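Acyl-CoA thioesterase II TesB2 (Mycobacterium marinum, PDB 3U0A) probably catalyses the hydrolysis of fatty acyl-CoA to a free fatty acid and coenzyme A, as a double-hotdog thioesterase. Local coordinates at residues A[126-129]-A[130-133]; A[194-197]-A[198-202]; A[257-260]-A[261-265]. One frame throughout, in Å; residues are numbered along the deposited sequence. Where two conformers were deposited one is given.

Overall arrangement
The three contacts are local ones in series along the chain. Contact 2 takes in the C-terminal end of helix 186-200 and the residues after it; its centre is about 5 Å from that of the chain. Contacts 1 and 3 lie further out, in a proline-rich loop and at the tip of the hairpin made by strands 250-259 and 264-275. These outer two have centres about 15 Å apart and touch, P129 CD packing 3.4 Å from Q260 NE2. Contact 2 stays separate: its nearest atoms are about 12 Å from contact 1 and about 5 Å from contact 3. It holds D198, beside Q270 of strand 264-275, a pairing consistent with the active site of related thioesterases.

Contact 1 of 3, residues A[126-129]-A[130-133]; sequences APPP and DDLP
D130 and P129 begin a tight turn that brings the next two side chains back over the prolines. In the conformer described, one of two deposited, the side chain of D130 leads off the turn and is about 4 Å from a bound sulfate ion, with a long, weak ion pair to R155; both neighbours are tentative for that reason. The end of D131 turns toward the prolines: a chi1 of 55° carries its OD1 to 2.8 Å from P128 O. Both atoms are acceptors, so this is a doubtful close approach and no hydrogen bond. The same D131 OD1 comes 4.2 Å from P127 CB. L132 closes the turn, its N donating to P129 O at 2.9 Å (152° at the hydrogen) from well above the carbonyl plane. Because R155 NH1 bonds to the same oxygen, two donors grip P129 O. The leucine chain then runs back along the prolines, L132 CG passing 3.6 Å from P128 O and L132 CD1 ending 4.2 Å from P127 CG, an apolar contact at the ring's outer carbon. This loop, between strands 119-120 and 152-156, lies against the second half of the chain: P129 and L132 pack on W175 of strand 171-178, L132 also touches P158, P129 reaches W236, and R155 comes from strand 152-156.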
loop_
_atom_site.group_PDB
_atom_site.type_symbol
_atom_site.label_atom_id
_atom_site.label_comp_id
_atom_site.label_asym_id
_atom_site.label_seq_id
_atom_site.Cartn_x
_atom_site.Cartn_y
_atom_site.Cartn_z
ATOM N N ALA A 126 10.913 14.653 -17.161
ATOM C CA ALA A 126 9.969 15.724 -16.906
ATOM C C ALA A 126 10.685 17.020 -17.293
ATOM O O ALA A 126 11.927 17.044 -17.449
ATOM C CB ALA A 126 9.522 15.745 -15.453
ATOM N N PRO A 127 9.905 18.073 -17.543
ATOM C CA PRO A 127 10.554 19.328 -17.819
ATOM C C PRO A 127 10.893 19.963 -16.484
ATOM O O PRO A 127 10.251 19.630 -15.485
ATOM C CB PRO A 127 9.494 20.122 -18.580
ATOM C CG PRO A 127 8.207 19.507 -18.200
ATOM C CD PRO A 127 8.481 18.074 -17.913
ATOM N N PRO A 128 11.908 20.848 -16.448
ATOM C CA PRO A 128 12.193 21.462 -15.170
ATOM C C PRO A 128 11.011 22.299 -14.667
ATOM O O PRO A 128 10.170 22.719 -15.462
ATOM C CB PRO A 128 13.412 22.341 -15.462
ATOM C CG PRO A 128 14.096 21.669 -16.586
ATOM C CD PRO A 128 13.016 21.014 -17.401
ATOM N N PRO A 129 10.930 22.525 -13.351
ATOM C CA PRO A 129 9.812 23.335 -12.839
ATOM C C PRO A 129 9.877 24.800 -13.261
ATOM O O PRO A 129 8.854 25.449 -13.417
ATOM C CB PRO A 129 9.978 23.229 -11.318
ATOM C CG PRO A 129 11.431 22.914 -11.109
ATOM C CD PRO A 129 11.854 22.090 -12.289
ATOM N N ASP A 130 11.096 25.286 -13.462
ATOM C CA ASP A 130 11.278 26.729 -13.605
ATOM C C ASP A 130 10.608 27.305 -14.846
ATOM O O ASP A 130 10.175 28.485 -14.819
ATOM C CB ASP A 130 12.749 27.154 -13.498
ATOM C CG ASP A 130 13.078 27.737 -12.131
ATOM O OD1 ASP A 130 12.233 27.599 -11.212
ATOM O OD2 ASP A 130 14.173 28.331 -11.988
ATOM N N ASP A 131 10.456 26.495 -15.891
ATOM C CA ASP A 131 9.765 26.933 -17.097
ATOM C C ASP A 131 8.312 26.390 -17.146
ATOM O O ASP A 131 7.733 26.259 -18.215
ATOM C CB ASP A 131 10.604 26.580 -18.370
ATOM C CG ASP A 131 10.992 25.061 -18.473
ATOM O OD1 ASP A 131 10.282 24.204 -17.885
ATOM O OD2 ASP A 131 11.996 24.735 -19.180
ATOM N N LEU A 132 7.730 26.097 -15.983
ATOM C CA LEU A 132 6.331 25.707 -15.904
ATOM C C LEU A 132 5.620 26.755 -15.068
ATOM O O LEU A 132 6.226 27.267 -14.126
ATOM C CB LEU A 132 6.187 24.333 -15.247
ATOM C CG LEU A 132 6.595 23.100 -16.053
ATOM C CD1 LEU A 132 6.362 21.866 -15.192
ATOM C CD2 LEU A 132 5.860 22.985 -17.381
ATOM N N PRO A 133 4.327 27.048 -15.388
ATOM C CA PRO A 133 3.505 28.148 -14.786
ATOM C C PRO A 133 2.816 27.860 -13.426
ATOM O O PRO A 133 2.808 28.742 -12.547
ATOM C CB PRO A 133 2.433 28.386 -15.851
ATOM C CG PRO A 133 2.202 27.012 -16.420
ATOM C CD PRO A 133 3.537 26.280 -16.375
#

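Contact 2 of 3, residues A[194-197]-A[198-202]; sequences AYMS and DLTLL
D198 and A194 form a regular helical bond, N of D198 to O of A194 at 3.0 Å and nearly straight (168°). The next rung is looser, L199 N being shared weakly between Y195 O and M196 O. Toward the end of the helix S197 O takes two donors, L201 N lying in the carbonyl plane at 3.0 Å and T200 N well above it. Among side-chain bonds, a chi1 of 66° folds the T200 hydroxyl back over its own helix, where OG1 donates to M196 O at 2.8 Å, from above the carbonyl plane. A water joins S197 and D198, accepting from S197 OG at 2.6 Å and donating to D198 OD1 at 2.8 Å. S197 OG also bonds Y239 OH and D198 OD1 bonds H223 ND1, so each of the two polar ends has a protein partner besides the water. The apolar part is Y195 against L199, whose side chains cross obliquely: L199 CG lies 4.1 Å above one face of the Y195 ring, offset to the rim, and L199 CD1 touches Y195 CE2 at 3.5 Å. Helix 186-200, within the C-terminal hotdog-family region, lies against strands 217-227, 237-247 and 264-275. D198 beside Q270, with S220 touching L202, is consistent with the Asp-Gln-Thr/Ser active site known from thioesterase II relatives.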
loop_
_atom_site.group_PDB
_atom_site.type_symbol
_atom_site.label_atom_id
_atom_site.label_comp_id
_atom_site.label_asym_id
_atom_site.label_seq_id
_atom_site.Cartn_x
_atom_site.Cartn_y
_atom_site.Cartn_z
ATOM N N ALA A 194 3.835 13.578 3.049
ATOM C CA ALA A 194 2.672 12.721 3.218
ATOM C C ALA A 194 1.394 13.575 3.144
ATOM O O ALA A 194 0.379 13.162 2.564
ATOM C CB ALA A 194 2.753 11.946 4.537
ATOM N N TYR A 195 1.485 14.784 3.697
ATOM C CA TYR A 195 0.395 15.743 3.638
ATOM C C TYR A 195 0.062 16.166 2.205
ATOM O O TYR A 195 -1.111 16.108 1.763
ATOM C CB TYR A 195 0.746 16.987 4.480
ATOM C CG TYR A 195 -0.330 18.048 4.502
ATOM C CD1 TYR A 195 -1.466 17.863 5.235
ATOM C CD2 TYR A 195 -0.220 19.221 3.755
ATOM C CE1 TYR A 195 -2.462 18.809 5.270
ATOM C CE2 TYR A 195 -1.214 20.185 3.788
ATOM C CZ TYR A 195 -2.338 19.965 4.545
ATOM O OH TYR A 195 -3.363 20.872 4.603
ATOM N N MET A 196 1.080 16.602 1.467
ATOM C CA MET A 196 0.843 17.036 0.074
ATOM C C MET A 196 0.330 15.919 -0.815
ATOM O O MET A 196 -0.495 16.174 -1.687
ATOM C CB MET A 196 2.067 17.671 -0.542
ATOM C CG MET A 196 2.322 19.068 -0.007
ATOM S SD MET A 196 1.213 20.290 -0.709
ATOM C CE MET A 196 1.772 20.361 -2.417
ATOM N N SER A 197 0.798 14.680 -0.583
ATOM C CA SER A 197 0.270 13.517 -1.322
ATOM C C SER A 197 -1.211 13.293 -0.975
ATOM O O SER A 197 -2.055 13.167 -1.844
ATOM C CB SER A 197 1.080 12.238 -1.060
ATOM O OG SER A 197 0.412 11.071 -1.531
ATOM N N ASP A 198 -1.529 13.305 0.299
ATOM C CA ASP A 198 -2.928 13.232 0.671
ATOM C C ASP A 198 -3.816 14.326 0.033
ATOM O O ASP A 198 -5.011 14.104 -0.105
ATOM C CB ASP A 198 -3.087 13.201 2.206
ATOM C CG ASP A 198 -2.776 11.823 2.795
ATOM O OD1 ASP A 198 -2.758 10.840 2.020
ATOM O OD2 ASP A 198 -2.533 11.731 4.016
ATOM N N LEU A 199 -3.235 15.479 -0.346
ATOM C CA LEU A 199 -3.992 16.562 -1.015
ATOM C C LEU A 199 -4.031 16.406 -2.506
ATOM O O LEU A 199 -4.933 16.925 -3.124
ATOM C CB LEU A 199 -3.424 17.958 -0.742
ATOM C CG LEU A 199 -3.356 18.402 0.710
ATOM C CD1 LEU A 199 -3.056 19.894 0.841
ATOM C CD2 LEU A 199 -4.626 18.048 1.475
ATOM N N THR A 200 -3.056 15.708 -3.093
ATOM C CA THR A 200 -2.849 15.777 -4.560
ATOM C C THR A 200 -2.920 14.497 -5.350
ATOM O O THR A 200 -3.222 14.569 -6.504
ATOM C CB THR A 200 -1.498 16.406 -4.903
ATOM O OG1 THR A 200 -0.447 15.539 -4.456
ATOM C CG2 THR A 200 -1.388 17.751 -4.243
ATOM N N LEU A 201 -2.624 13.345 -4.781
ATOM C CA LEU A 201 -2.583 12.119 -5.604
ATOM C C LEU A 201 -3.903 11.697 -6.217
ATOM O O LEU A 201 -3.924 11.392 -7.368
ATOM C CB LEU A 201 -2.003 10.930 -4.853
ATOM C CG LEU A 201 -1.760 9.648 -5.647
ATOM C CD1 LEU A 201 -0.808 9.852 -6.814
ATOM C CD2 LEU A 201 -1.188 8.618 -4.688
ATOM N N LEU A 202 -4.987 11.700 -5.469
ATOM C CA LEU A 202 -6.244 11.144 -5.960
ATOM C C LEU A 202 -6.812 11.921 -7.157
ATOM O O LEU A 202 -7.634 11.384 -7.928
ATOM C CB LEU A 202 -7.288 11.023 -4.830
ATOM C CG LEU A 202 -7.192 9.729 -3.994
ATOM C CD1 LEU A 202 -8.136 9.749 -2.776
ATOM C CD2 LEU A 202 -7.451 8.504 -4.868
HETATM O O HOH W 1 -1.775 10.173 -0.496
#

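Contact 3 of 3, residues A[257-260]-A[261-265]; sequences IFTQ and GGELV
F258 and L264 face each other as a non-hydrogen-bonded antiparallel pair, their side chains on the same side of the strands and crossing at a slant. L264 CD1 stands over one face of the phenyl ring, 4.2 Å from the centroid of F258 and 18° off the normal, a CH-pi contact, while L264 CB meets F258 CE1 at 3.6 Å. G262 O instead lies at the ring's edge, near its plane. L264 CG is anti to the backbone N (chi1 170°), an orientation that swings CD1 over the ring; beyond this pair, L264 packs on S245 of the second subunit. V265 crosses both I257 and T259 at about a right angle, V265 CG1 touching T259 CG2 at 3.5 Å and V265 CG2 touching I257 CG2 at 3.8 Å, so its two methyls meet two different residues of strand 250-259. The hairpin turns as a 3:5 loop: a type I turn from T259 to G262, with a G1 bulge at G262, which takes a positive phi of 95°, the left-handed conformation usual at this bulge position. G262 N bonds T259 O, and T259 N bonds E263 O at 2.9 Å. T259 OG1 adds a third link, accepting from E263 N at 3.2 Å, and E263 CB lies 3.6 Å from the same T259 OG1; the bent glutamate chain then leads away from the turn. Further down, V265 N gives I257 O an almost straight bond of 2.9 Å. Q260, its chain extended beyond CG, touches W236 and P129 of neighbouring loops.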
loop_
_atom_site.group_PDB
_atom_site.type_symbol
_atom_site.label_atom_id
_atom_site.label_comp_id
_atom_site.label_asym_id
_atom_site.label_seq_id
_atom_site.Cartn_x
_atom_site.Cartn_y
_atom_site.Cartn_z
ATOM N N ILE A 257 8.014 9.708 -5.754
ATOM C CA ILE A 257 8.455 11.059 -5.550
ATOM C C ILE A 257 9.970 11.114 -5.659
ATOM O O ILE A 257 10.672 10.332 -5.033
ATOM C CB ILE A 257 7.942 11.584 -4.203
ATOM C CG1 ILE A 257 6.458 11.851 -4.302
ATOM C CG2 ILE A 257 8.612 12.881 -3.834
ATOM C CD1 ILE A 257 5.660 11.252 -3.190
ATOM N N PHE A 258 10.457 12.005 -6.517
ATOM C CA PHE A 258 11.881 12.166 -6.726
ATOM C C PHE A 258 12.317 13.573 -6.333
ATOM O O PHE A 258 11.532 14.520 -6.405
ATOM C CB PHE A 258 12.239 11.984 -8.163
ATOM C CG PHE A 258 11.907 10.667 -8.705
ATOM C CD1 PHE A 258 12.884 9.712 -8.832
ATOM C CD2 PHE A 258 10.647 10.398 -9.178
ATOM C CE1 PHE A 258 12.599 8.477 -9.385
ATOM C CE2 PHE A 258 10.350 9.174 -9.732
ATOM C CZ PHE A 258 11.322 8.203 -9.832
ATOM N N THR A 259 13.572 13.691 -5.926
ATOM C CA THR A 259 14.209 14.996 -5.794
ATOM C C THR A 259 14.570 15.464 -7.199
ATOM O O THR A 259 14.499 14.670 -8.164
ATOM C CB THR A 259 15.504 14.933 -4.954
ATOM O OG1 THR A 259 16.522 14.246 -5.687
ATOM C CG2 THR A 259 15.256 14.202 -3.630
ATOM N N GLN A 260 14.987 16.715 -7.316
ATOM C CA GLN A 260 15.362 17.233 -8.608
ATOM C C GLN A 260 16.648 16.565 -9.144
ATOM O O GLN A 260 16.804 16.380 -10.344
ATOM C CB GLN A 260 15.528 18.728 -8.533
ATOM C CG GLN A 260 15.096 19.419 -9.810
ATOM C CD GLN A 260 15.250 20.927 -9.723
ATOM O OE1 GLN A 260 15.735 21.453 -8.709
ATOM N NE2 GLN A 260 14.843 21.629 -10.777
ATOM N N GLY A 261 17.551 16.167 -8.259
ATOM C CA GLY A 261 18.730 15.405 -8.673
ATOM C C GLY A 261 18.439 13.941 -9.006
ATOM O O GLY A 261 19.361 13.172 -9.307
ATOM N N GLY A 262 17.171 13.536 -8.933
ATOM C CA GLY A 262 16.748 12.248 -9.490
ATOM C C GLY A 262 16.707 11.109 -8.507
ATOM O O GLY A 262 16.555 9.983 -8.908
ATOM N N GLU A 263 16.838 11.403 -7.218
ATOM C CA GLU A 263 16.745 10.389 -6.200
ATOM C C GLU A 263 15.292 10.044 -5.919
ATOM O O GLU A 263 14.496 10.928 -5.622
ATOM C CB GLU A 263 17.368 10.864 -4.892
ATOM C CG GLU A 263 18.853 11.179 -4.938
ATOM C CD GLU A 263 19.756 9.929 -4.990
ATOM O OE1 GLU A 263 19.621 9.027 -4.115
ATOM O OE2 GLU A 263 20.641 9.869 -5.905
ATOM N N LEU A 264 14.966 8.752 -5.979
ATOM C CA LEU A 264 13.645 8.252 -5.612
ATOM C C LEU A 264 13.593 8.162 -4.088
ATOM O O LEU A 264 14.379 7.442 -3.491
ATOM C CB LEU A 264 13.399 6.871 -6.266
ATOM C CG LEU A 264 12.189 6.070 -5.820
ATOM C CD1 LEU A 264 10.897 6.824 -6.074
ATOM C CD2 LEU A 264 12.194 4.770 -6.576
ATOM N N VAL A 265 12.664 8.897 -3.483
ATOM C CA VAL A 265 12.651 9.097 -2.043
ATOM C C VAL A 265 11.409 8.581 -1.359
ATOM O O VAL A 265 11.484 8.301 -0.171
ATOM C CB VAL A 265 12.844 10.593 -1.694
ATOM C CG1 VAL A 265 14.144 11.102 -2.305
ATOM C CG2 VAL A 265 11.686 11.439 -2.190
#